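Local coordinates for plasmodesmata-located protein 8 (Arabidopsis thaliana, PDB 6GRF), which probably modulates cell-to-cell trafficking at plasmodesmata, as a membrane protein whose extracellular part carries two cysteine-rich DUF26 domains, at residues F138-L149 and S159-A168; S38-V49 and A61-D70. One frame throughout, in Å; residues are numbered along the deposited sequence. Where two conformers were deposited one is given.

Overall arrangement
After strand 8-13 the chain forms helix 23-39, turns into strand 44-49 and, after a connection of twelve residues, returns along strand 62-68. Contact 2 closes that connection as an edge pair of the first five-stranded antiparallel sheet. The chain then completes the first domain and enters the second, where contact 1 lays helix 136-149 against hairpin strands 156-161 and 164-170, closing the short passage from helix to sheet. The two contacts follow in series, neither nesting nor crossing, and lie in equivalent regions of the tandem Gnk2-homologous domains. Their centres are about 30 Å apart, yet they meet where R69 makes a cation-pi contact with Y167, joining the two domains.

Contact 1 of 2, residues F138-L149 and S159-A168; sequences FFKRRDDVLSDL and SRSGLVEGYA
With chi1 at 159°, V145 swings CG1 away from its own backbone N and keeps CG2 beside it, and the forked side chain spans the hairpin. CG1 lies 3.8 Å from G166 CA. CG2 is 3.5 Å from V164 O. Glycine suits position 166 because its bare CA lets the CG1 branch settle close to the strand. S159 has its hydroxyl trans to the backbone N (chi1 -168°), which carries OG to the helix, where it donates a 2.7 Å hydrogen bond to the anti lone pair of D148 OD2. The same oxygen is in a salt bridge with K157 NZ. Helix 136-149 packs on the beta hairpin of the second Gnk2-homologous domain, the 138-149 axis running 24° from strand 164-168 at 8.1 Å. The hairpin reverses through a type II' turn, S161 to V164, with G162 at the position that needs positive phi. One face of the R141 guanidinium lies against G162 CA, while NH1 makes a weak hydrogen bond of 3.4 Å to S161 OG at the group's edge. V164 CG2 meets F138 CE1 at 3.6 Å, the side chains crossing at about a right angle. Near the helix's far end, L149 CB touches A168 CB at 4.0 Å.

Contact 2 of 2, residues S38-V49 and A61-D70; sequences SSSDASFNSFAV and AVFGLYQCRD
Strands 44-49 and 62-68 run antiparallel, their axes 170° apart, with N45-Y66, F47-G64 and V49-V62 as hydrogen-bonded pairs and F44-Q67, S46-L65 and A48-F63 as the non-hydrogen-bonded pairs between them. They form a beta hairpin with a long connection, at one edge of the five-stranded antiparallel sheet of the first Gnk2-homologous domain. Pairing is uneven: V49 and V62 exchange two bonds of equal length, whereas N45 N to Y66 O is weak. Just before the first strand, S43 O accepts C68 N at 2.8 Å, extending the match to the cysteine that is disulfide-bonded to C77.

F47, V49, V62 and Y66 face helix 23-39 or helix 74-91, and apolar and aromatic residues suit this interior side. Y66 has chi1 71°, placing CG between its backbone N and carbonyl carbon, which leans the ring across the neighbouring strand. N45 N lies over one ring face, and the edge meets F47 CE2 3.8 Å from Y66 CE2. A tyrosine fits here because its hydroxyl serves the turn after the helix: S38 OG donates to Y66 OH at 2.9 Å, and Y66 OH donates to A42 O at 2.8 Å from above the carbonyl plane. Two bonds therefore fix the phenol. On the reverse side, F44 CE1 rests 4.0 Å from L65 CB, and A48 CB touches F63 CD1 at 3.8 Å; the small A48 methyl lets the F63 ring approach without a longer side chain between them. The N45 amide steadies the serine that grips the tyrosine, with ND2 donating to S38 OG in the amide plane, while OD1 accepts the backbone N of S46 at 2.9 Å.

Contact 1 of 2, residues F138-L149 and S159-A168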
loop_
_atom_site.group_PDB
_atom_site.type_symbol
_atom_site.label_atom_id
_atom_site.label_comp_id
_atom_site.label_asym_id
_atom_site.label_seq_id
_atom_site.Cartn_x
_atom_site.Cartn_y
_atom_site.Cartn_z
ATOM N N PHE A 138 -26.225 3.934 -9.150
ATOM C CA PHE A 138 -24.778 3.884 -9.112
ATOM C C PHE A 138 -24.277 3.929 -7.663
ATOM O O PHE A 138 -23.386 3.174 -7.287
ATOM C CB PHE A 138 -24.162 5.050 -9.885
ATOM C CG PHE A 138 -22.660 5.039 -9.829
ATOM C CD1 PHE A 138 -21.935 4.126 -10.581
ATOM C CD2 PHE A 138 -21.975 5.895 -8.977
ATOM C CE1 PHE A 138 -20.550 4.106 -10.517
ATOM C CE2 PHE A 138 -20.590 5.863 -8.910
ATOM C CZ PHE A 138 -19.885 4.962 -9.674
ATOM N N PHE A 139 -24.853 4.830 -6.862
ATOM C CA PHE A 139 -24.390 5.073 -5.508
ATOM C C PHE A 139 -24.801 3.921 -4.584
ATOM O O PHE A 139 -24.064 3.572 -3.679
ATOM C CB PHE A 139 -24.833 6.466 -5.053
ATOM C CG PHE A 139 -24.053 7.544 -5.758
ATOM C CD1 PHE A 139 -22.674 7.616 -5.623
ATOM C CD2 PHE A 139 -24.676 8.432 -6.614
ATOM C CE1 PHE A 139 -21.941 8.577 -6.301
ATOM C CE2 PHE A 139 -23.942 9.389 -7.299
ATOM C CZ PHE A 139 -22.577 9.462 -7.138
ATOM N N LYS A 140 -25.960 3.313 -4.831
ATOM C CA LYS A 140 -26.378 2.179 -4.046
ATOM C C LYS A 140 -25.449 0.985 -4.332
ATOM O O LYS A 140 -25.107 0.228 -3.423
ATOM C CB LYS A 140 -27.844 1.826 -4.318
ATOM C CG LYS A 140 -28.399 0.774 -3.364
ATOM C CD LYS A 140 -29.897 0.519 -3.478
ATOM C CE LYS A 140 -30.532 0.040 -2.181
ATOM N NZ LYS A 140 -29.689 -0.952 -1.460
ATOM N N ARG A 141 -25.050 0.818 -5.596
ATOM C CA ARG A 141 -24.180 -0.285 -5.990
ATOM C C ARG A 141 -22.777 -0.049 -5.412
ATOM O O ARG A 141 -22.123 -0.975 -4.977
ATOM C CB ARG A 141 -24.107 -0.433 -7.511
ATOM C CG ARG A 141 -25.450 -0.663 -8.195
ATOM C CD ARG A 141 -25.841 -2.118 -8.301
ATOM N NE ARG A 141 -27.032 -2.354 -9.120
ATOM C CZ ARG A 141 -27.661 -3.521 -9.174
ATOM N NH1 ARG A 141 -27.117 -4.580 -8.600
ATOM N NH2 ARG A 141 -28.829 -3.625 -9.781
ATOM N N ARG A 142 -22.333 1.205 -5.415
ATOM C CA ARG A 142 -21.066 1.546 -4.816
ATOM C C ARG A 142 -21.091 1.170 -3.331
ATOM O O ARG A 142 -20.170 0.540 -2.854
ATOM C CB ARG A 142 -20.765 3.035 -5.003
ATOM C CG ARG A 142 -19.378 3.445 -4.523
ATOM C CD ARG A 142 -19.464 4.581 -3.523
ATOM N NE ARG A 142 -19.343 5.867 -4.166
ATOM C CZ ARG A 142 -19.543 7.039 -3.585
ATOM N NH1 ARG A 142 -20.536 7.223 -2.732
ATOM N NH2 ARG A 142 -18.723 8.031 -3.879
ATOM N N ASP A 143 -22.145 1.581 -2.619
ATOM C CA ASP A 143 -22.330 1.241 -1.218
ATOM C C ASP A 143 -22.235 -0.276 -1.008
ATOM O O ASP A 143 -21.543 -0.711 -0.095
ATOM C CB ASP A 143 -23.643 1.781 -0.655
ATOM C CG ASP A 143 -23.543 3.226 -0.194
ATOM O OD1 ASP A 143 -22.414 3.779 -0.237
ATOM O OD2 ASP A 143 -24.594 3.799 0.190
ATOM N N ASP A 144 -22.916 -1.073 -1.840
ATOM C CA ASP A 144 -22.859 -2.536 -1.695
ATOM C C ASP A 144 -21.419 -3.045 -1.903
ATOM O O ASP A 144 -20.966 -3.936 -1.200
ATOM C CB ASP A 144 -23.799 -3.258 -2.661
ATOM C CG ASP A 144 -25.265 -2.907 -2.491
ATOM O OD1 ASP A 144 -25.690 -2.634 -1.355
ATOM O OD2 ASP A 144 -25.977 -2.930 -3.506
ATOM N N VAL A 145 -20.714 -2.490 -2.887
ATOM C CA VAL A 145 -19.355 -2.913 -3.207
ATOM C C VAL A 145 -18.417 -2.581 -2.033
ATOM O O VAL A 145 -17.665 -3.442 -1.590
ATOM C CB VAL A 145 -18.893 -2.278 -4.531
ATOM C CG1 VAL A 145 -17.384 -2.235 -4.672
ATOM C CG2 VAL A 145 -19.514 -2.999 -5.710
ATOM N N LEU A 146 -18.493 -1.345 -1.533
ATOM C CA LEU A 146 -17.619 -0.859 -0.467
ATOM C C LEU A 146 -17.912 -1.615 0.829
ATOM O O LEU A 146 -17.000 -1.893 1.600
ATOM C CB LEU A 146 -17.809 0.651 -0.284
ATOM C CG LEU A 146 -17.254 1.528 -1.405
ATOM C CD1 LEU A 146 -17.406 2.992 -1.053
ATOM C CD2 LEU A 146 -15.798 1.208 -1.700
ATOM N N SER A 147 -19.180 -1.974 1.042
ATOM C CA SER A 147 -19.557 -2.734 2.215
ATOM C C SER A 147 -18.928 -4.139 2.179
ATOM O O SER A 147 -18.514 -4.682 3.212
ATOM C CB SER A 147 -21.043 -2.809 2.356
ATOM O OG SER A 147 -21.372 -3.771 3.341
ATOM N N ASP A 148 -18.873 -4.736 0.989
ATOM C CA ASP A 148 -18.299 -6.054 0.809
ATOM C C ASP A 148 -16.768 -6.003 1.003
ATOM O O ASP A 148 -16.215 -6.895 1.626
ATOM C CB ASP A 148 -18.679 -6.615 -0.558
ATOM C CG ASP A 148 -18.216 -8.041 -0.783
ATOM O OD1 ASP A 148 -18.142 -8.808 0.199
ATOM O OD2 ASP A 148 -17.896 -8.359 -1.929
ATOM N N LEU A 149 -16.113 -4.967 0.461
ATOM C CA LEU A 149 -14.652 -4.755 0.581
ATOM C C LEU A 149 -14.248 -4.701 2.064
ATOM O O LEU A 149 -13.249 -5.320 2.463
ATOM C CB LEU A 149 -14.235 -3.461 -0.134
ATOM C CG LEU A 149 -14.345 -3.433 -1.660
ATOM C CD1 LEU A 149 -13.712 -2.167 -2.224
ATOM C CD2 LEU A 149 -13.727 -4.650 -2.325
ATOM N N SER A 159 -14.764 -7.036 -5.603
ATOM C CA SER A 159 -16.209 -6.953 -5.456
ATOM C C SER A 159 -16.858 -6.249 -6.658
ATOM O O SER A 159 -16.261 -5.398 -7.282
ATOM C CB SER A 159 -16.562 -6.283 -4.164
ATOM O OG SER A 159 -17.950 -6.451 -3.906
ATOM N N ARG A 160 -18.118 -6.603 -6.935
ATOM C CA ARG A 160 -18.802 -6.213 -8.156
ATOM C C ARG A 160 -20.311 -6.187 -7.865
ATOM O O ARG A 160 -20.840 -7.052 -7.189
ATOM C CB ARG A 160 -18.398 -7.186 -9.269
ATOM C CG ARG A 160 -18.835 -6.811 -10.680
ATOM C CD ARG A 160 -18.403 -7.848 -11.723
ATOM N NE ARG A 160 -16.979 -7.828 -12.077
ATOM C CZ ARG A 160 -16.007 -8.495 -11.436
ATOM N NH1 ARG A 160 -16.280 -9.202 -10.352
ATOM N NH2 ARG A 160 -14.757 -8.456 -11.880
ATOM N N SER A 161 -20.975 -5.128 -8.312
ATOM C CA SER A 161 -22.416 -5.018 -8.247
ATOM C C SER A 161 -22.843 -4.114 -9.397
ATOM O O SER A 161 -22.492 -2.935 -9.400
ATOM C CB SER A 161 -22.858 -4.475 -6.913
ATOM O OG SER A 161 -24.243 -4.176 -6.899
ATOM N N GLY A 162 -23.549 -4.692 -10.376
ATOM C CA GLY A 162 -23.845 -4.012 -11.614
ATOM C C GLY A 162 -22.560 -3.623 -12.329
ATOM O O GLY A 162 -21.642 -4.456 -12.498
ATOM N N LEU A 163 -22.458 -2.345 -12.703
ATOM C CA LEU A 163 -21.288 -1.858 -13.404
ATOM C C LEU A 163 -20.270 -1.252 -12.419
ATOM O O LEU A 163 -19.320 -0.617 -12.849
ATOM C CB LEU A 163 -21.737 -0.835 -14.455
ATOM C CG LEU A 163 -22.581 -1.388 -15.608
ATOM C CD1 LEU A 163 -22.798 -0.324 -16.677
ATOM C CD2 LEU A 163 -21.931 -2.626 -16.215
ATOM N N VAL A 164 -20.449 -1.460 -11.112
ATOM C CA VAL A 164 -19.499 -0.962 -10.128
ATOM C C VAL A 164 -18.604 -2.110 -9.651
ATOM O O VAL A 164 -19.110 -3.135 -9.213
ATOM C CB VAL A 164 -20.205 -0.297 -8.936
ATOM C CG1 VAL A 164 -19.195 0.279 -7.953
ATOM C CG2 VAL A 164 -21.196 0.768 -9.393
ATOM N N GLU A 165 -17.281 -1.878 -9.718
ATOM C CA GLU A 165 -16.242 -2.829 -9.321
ATOM C C GLU A 165 -15.372 -2.174 -8.246
ATOM O O GLU A 165 -15.198 -0.956 -8.252
ATOM C CB GLU A 165 -15.329 -3.216 -10.490
ATOM C CG GLU A 165 -15.703 -4.514 -11.197
ATOM C CD GLU A 165 -14.523 -5.433 -11.494
ATOM O OE1 GLU A 165 -13.832 -5.838 -10.537
ATOM O OE2 GLU A 165 -14.294 -5.746 -12.682
ATOM N N GLY A 166 -14.825 -3.001 -7.352
ATOM C CA GLY A 166 -13.971 -2.560 -6.265
ATOM C C GLY A 166 -12.852 -3.547 -5.972
ATOM O O GLY A 166 -12.945 -4.708 -6.297
ATOM N N TYR A 167 -11.789 -3.042 -5.340
ATOM C CA TYR A 167 -10.640 -3.829 -4.922
ATOM C C TYR A 167 -10.128 -3.231 -3.610
ATOM O O TYR A 167 -10.044 -1.998 -3.467
ATOM C CB TYR A 167 -9.555 -3.843 -6.000
ATOM C CG TYR A 167 -8.387 -4.733 -5.674
ATOM C CD1 TYR A 167 -7.372 -4.303 -4.830
ATOM C CD2 TYR A 167 -8.318 -6.025 -6.166
ATOM C CE1 TYR A 167 -6.314 -5.130 -4.493
ATOM C CE2 TYR A 167 -7.263 -6.865 -5.840
ATOM C CZ TYR A 167 -6.254 -6.410 -5.011
ATOM O OH TYR A 167 -5.208 -7.219 -4.688
ATOM N N ALA A 168 -9.878 -4.103 -2.639
ATOM C CA ALA A 168 -9.238 -3.713 -1.384
ATOM C C ALA A 168 -8.176 -4.747 -1.001
ATOM O O ALA A 168 -8.296 -5.925 -1.317
ATOM C CB ALA A 168 -10.253 -3.559 -0.281
#

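Contact 2 of 2, residues S38-V49 and A61-D70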
loop_
_atom_site.group_PDB
_atom_site.type_symbol
_atom_site.label_atom_id
_atom_site.label_comp_id
_atom_site.label_asym_id
_atom_site.label_seq_id
_atom_site.Cartn_x
_atom_site.Cartn_y
_atom_site.Cartn_z
ATOM N N SER A 38 13.360 -12.463 -0.800
ATOM C CA SER A 38 12.078 -12.958 -0.259
ATOM C C SER A 38 10.985 -12.979 -1.338
ATOM O O SER A 38 10.140 -13.865 -1.336
ATOM C CB SER A 38 11.632 -12.128 0.903
ATOM O OG SER A 38 10.528 -12.725 1.563
ATOM N N SER A 39 11.000 -11.955 -2.197
ATOM C CA SER A 39 10.141 -11.790 -3.384
ATOM C C SER A 39 9.801 -13.117 -4.077
ATOM O O SER A 39 8.635 -13.370 -4.399
ATOM C CB SER A 39 10.808 -10.879 -4.376
ATOM O OG SER A 39 10.046 -9.711 -4.555
ATOM N N SER A 40 10.832 -13.918 -4.358
ATOM C CA SER A 40 10.743 -15.105 -5.205
ATOM C C SER A 40 9.568 -15.999 -4.799
ATOM O O SER A 40 8.917 -16.543 -5.674
ATOM C CB SER A 40 12.025 -15.892 -5.194
ATOM O OG SER A 40 13.130 -15.051 -4.911
ATOM N N ASP A 41 9.315 -16.167 -3.492
ATOM C CA ASP A 41 8.311 -17.158 -3.063
ATOM C C ASP A 41 7.452 -16.673 -1.884
ATOM O O ASP A 41 6.849 -17.491 -1.190
ATOM C CB ASP A 41 8.975 -18.504 -2.755
ATOM C CG ASP A 41 10.179 -18.391 -1.844
ATOM O OD1 ASP A 41 10.200 -17.452 -1.023
ATOM O OD2 ASP A 41 11.091 -19.239 -1.977
ATOM N N ALA A 42 7.330 -15.361 -1.690
ATOM C CA ALA A 42 6.310 -14.842 -0.793
ATOM C C ALA A 42 5.864 -13.465 -1.288
ATOM O O ALA A 42 6.682 -12.645 -1.720
ATOM C CB ALA A 42 6.816 -14.796 0.630
ATOM N N SER A 43 4.549 -13.249 -1.233
ATOM C CA SER A 43 3.905 -12.020 -1.658
ATOM C C SER A 43 4.035 -10.909 -0.608
ATOM O O SER A 43 3.872 -9.742 -0.926
ATOM C CB SER A 43 2.469 -12.300 -1.973
ATOM O OG SER A 43 2.409 -13.087 -3.143
ATOM N N PHE A 44 4.288 -11.296 0.643
ATOM C CA PHE A 44 4.466 -10.377 1.754
ATOM C C PHE A 44 5.576 -10.897 2.672
ATOM O O PHE A 44 5.689 -12.087 2.904
ATOM C CB PHE A 44 3.174 -10.231 2.570
ATOM C CG PHE A 44 3.431 -9.708 3.962
ATOM C CD1 PHE A 44 3.632 -8.357 4.183
ATOM C CD2 PHE A 44 3.577 -10.573 5.033
ATOM C CE1 PHE A 44 3.942 -7.880 5.449
ATOM C CE2 PHE A 44 3.872 -10.089 6.299
ATOM C CZ PHE A 44 4.061 -8.744 6.504
ATOM N N ASN A 45 6.392 -9.986 3.200
ATOM C CA ASN A 45 7.282 -10.335 4.292
ATOM C C ASN A 45 7.682 -9.069 5.055
ATOM O O ASN A 45 7.606 -7.950 4.555
ATOM C CB ASN A 45 8.490 -11.147 3.823
ATOM C CG ASN A 45 8.863 -12.240 4.801
ATOM O OD1 ASN A 45 8.438 -12.216 5.946
ATOM N ND2 ASN A 45 9.657 -13.207 4.373
ATOM N N SER A 46 8.122 -9.315 6.285
ATOM C CA SER A 46 8.455 -8.353 7.305
ATOM C C SER A 46 9.942 -8.523 7.661
ATOM O O SER A 46 10.405 -9.637 7.662
ATOM C CB SER A 46 7.609 -8.648 8.499
ATOM O OG SER A 46 7.416 -7.476 9.246
ATOM N N PHE A 47 10.658 -7.434 7.975
ATOM C CA PHE A 47 12.078 -7.514 8.292
ATOM C C PHE A 47 12.467 -6.514 9.384
ATOM O O PHE A 47 11.930 -5.435 9.471
ATOM C CB PHE A 47 12.934 -7.240 7.058
ATOM C CG PHE A 47 12.618 -8.118 5.883
ATOM C CD1 PHE A 47 13.322 -9.286 5.661
ATOM C CD2 PHE A 47 11.607 -7.769 5.001
ATOM C CE1 PHE A 47 13.021 -10.090 4.570
ATOM C CE2 PHE A 47 11.314 -8.571 3.911
ATOM C CZ PHE A 47 12.025 -9.726 3.694
ATOM N N ALA A 48 13.438 -6.919 10.207
ATOM C CA ALA A 48 14.166 -6.019 11.081
ATOM C C ALA A 48 15.661 -6.314 10.907
ATOM O O ALA A 48 16.061 -7.467 10.994
ATOM C CB ALA A 48 13.724 -6.210 12.507
ATOM N N VAL A 49 16.441 -5.290 10.564
ATOM C CA VAL A 49 17.893 -5.398 10.539
ATOM C C VAL A 49 18.457 -4.434 11.580
ATOM O O VAL A 49 18.256 -3.236 11.474
ATOM C CB VAL A 49 18.497 -5.082 9.160
ATOM C CG1 VAL A 49 20.011 -5.240 9.192
ATOM C CG2 VAL A 49 17.890 -5.933 8.059
ATOM N N ALA A 61 18.697 0.849 13.406
ATOM C CA ALA A 61 18.067 -0.296 12.848
ATOM C C ALA A 61 17.146 0.136 11.698
ATOM O O ALA A 61 16.725 1.289 11.614
ATOM C CB ALA A 61 17.300 -0.992 13.938
ATOM N N VAL A 62 16.881 -0.810 10.794
ATOM C CA VAL A 62 15.883 -0.666 9.745
ATOM C C VAL A 62 14.747 -1.651 10.019
ATOM O O VAL A 62 15.000 -2.809 10.352
ATOM C CB VAL A 62 16.457 -0.935 8.346
ATOM C CG1 VAL A 62 15.385 -0.754 7.282
ATOM C CG2 VAL A 62 17.654 -0.065 8.044
ATOM N N PHE A 63 13.514 -1.173 9.825
ATOM C CA PHE A 63 12.310 -1.968 9.879
ATOM C C PHE A 63 11.555 -1.733 8.572
ATOM O O PHE A 63 11.449 -0.596 8.126
ATOM C CB PHE A 63 11.407 -1.557 11.046
ATOM C CG PHE A 63 12.027 -1.658 12.418
ATOM C CD1 PHE A 63 12.037 -2.856 13.109
ATOM C CD2 PHE A 63 12.579 -0.540 13.031
ATOM C CE1 PHE A 63 12.596 -2.936 14.379
ATOM C CE2 PHE A 63 13.151 -0.622 14.294
ATOM C CZ PHE A 63 13.147 -1.820 14.968
ATOM N N GLY A 64 11.067 -2.803 7.955
ATOM C CA GLY A 64 10.384 -2.646 6.698
ATOM C C GLY A 64 9.580 -3.866 6.316
ATOM O O GLY A 64 9.657 -4.894 6.978
ATOM N N LEU A 65 8.802 -3.709 5.235
ATOM C CA LEU A 65 8.015 -4.773 4.648
ATOM C C LEU A 65 7.758 -4.463 3.169
ATOM O O LEU A 65 8.016 -3.352 2.684
ATOM C CB LEU A 65 6.705 -4.940 5.432
ATOM C CG LEU A 65 5.824 -3.696 5.605
ATOM C CD1 LEU A 65 5.170 -3.253 4.307
ATOM C CD2 LEU A 65 4.763 -3.951 6.648
ATOM N N TYR A 66 7.271 -5.483 2.461
ATOM C CA TYR A 66 6.731 -5.341 1.134
ATOM C C TYR A 66 5.430 -6.143 1.071
ATOM O O TYR A 66 5.228 -7.089 1.818
ATOM C CB TYR A 66 7.726 -5.807 0.069
ATOM C CG TYR A 66 7.937 -7.300 0.042
ATOM C CD1 TYR A 66 7.213 -8.115 -0.814
ATOM C CD2 TYR A 66 8.852 -7.906 0.889
ATOM C CE1 TYR A 66 7.385 -9.489 -0.823
ATOM C CE2 TYR A 66 9.040 -9.281 0.887
ATOM C CZ TYR A 66 8.301 -10.078 0.029
ATOM O OH TYR A 66 8.477 -11.430 0.033
ATOM N N GLN A 67 4.544 -5.728 0.163
ATOM C CA GLN A 67 3.288 -6.428 -0.105
ATOM C C GLN A 67 3.045 -6.344 -1.613
ATOM O O GLN A 67 2.902 -5.245 -2.126
ATOM C CB GLN A 67 2.167 -5.791 0.721
ATOM C CG GLN A 67 0.797 -6.399 0.478
ATOM C CD GLN A 67 0.739 -7.825 0.974
ATOM O OE1 GLN A 67 0.717 -8.780 0.198
ATOM N NE2 GLN A 67 0.695 -7.982 2.276
ATOM N N CYS A 68 3.060 -7.490 -2.300
ATOM C CA CYS A 68 2.616 -7.561 -3.687
ATOM C C CYS A 68 1.094 -7.727 -3.721
ATOM O O CYS A 68 0.490 -8.178 -2.756
ATOM C CB CYS A 68 3.255 -8.721 -4.439
ATOM S SG CYS A 68 5.044 -8.524 -4.642
ATOM N N ARG A 69 0.489 -7.361 -4.853
ATOM C CA ARG A 69 -0.895 -7.708 -5.099
ATOM C C ARG A 69 -1.023 -9.230 -4.976
ATOM O O ARG A 69 -0.331 -9.963 -5.661
ATOM C CB ARG A 69 -1.349 -7.190 -6.466
ATOM C CG ARG A 69 -2.036 -5.834 -6.406
ATOM C CD ARG A 69 -2.435 -5.317 -7.780
ATOM N NE ARG A 69 -3.472 -6.105 -8.422
ATOM C CZ ARG A 69 -4.777 -5.843 -8.346
ATOM N NH1 ARG A 69 -5.214 -4.930 -7.494
ATOM N NH2 ARG A 69 -5.641 -6.482 -9.122
ATOM N N ASP A 70 -1.909 -9.676 -4.080
ATOM C CA ASP A 70 -2.099 -11.093 -3.758
ATOM C C ASP A 70 -2.691 -11.868 -4.944
ATOM O O ASP A 70 -2.669 -13.088 -4.931
ATOM C CB ASP A 70 -3.016 -11.267 -2.542
ATOM C CG ASP A 70 -2.301 -11.421 -1.210
ATOM O OD1 ASP A 70 -1.240 -12.081 -1.183
ATOM O OD2 ASP A 70 -2.819 -10.890 -0.202
#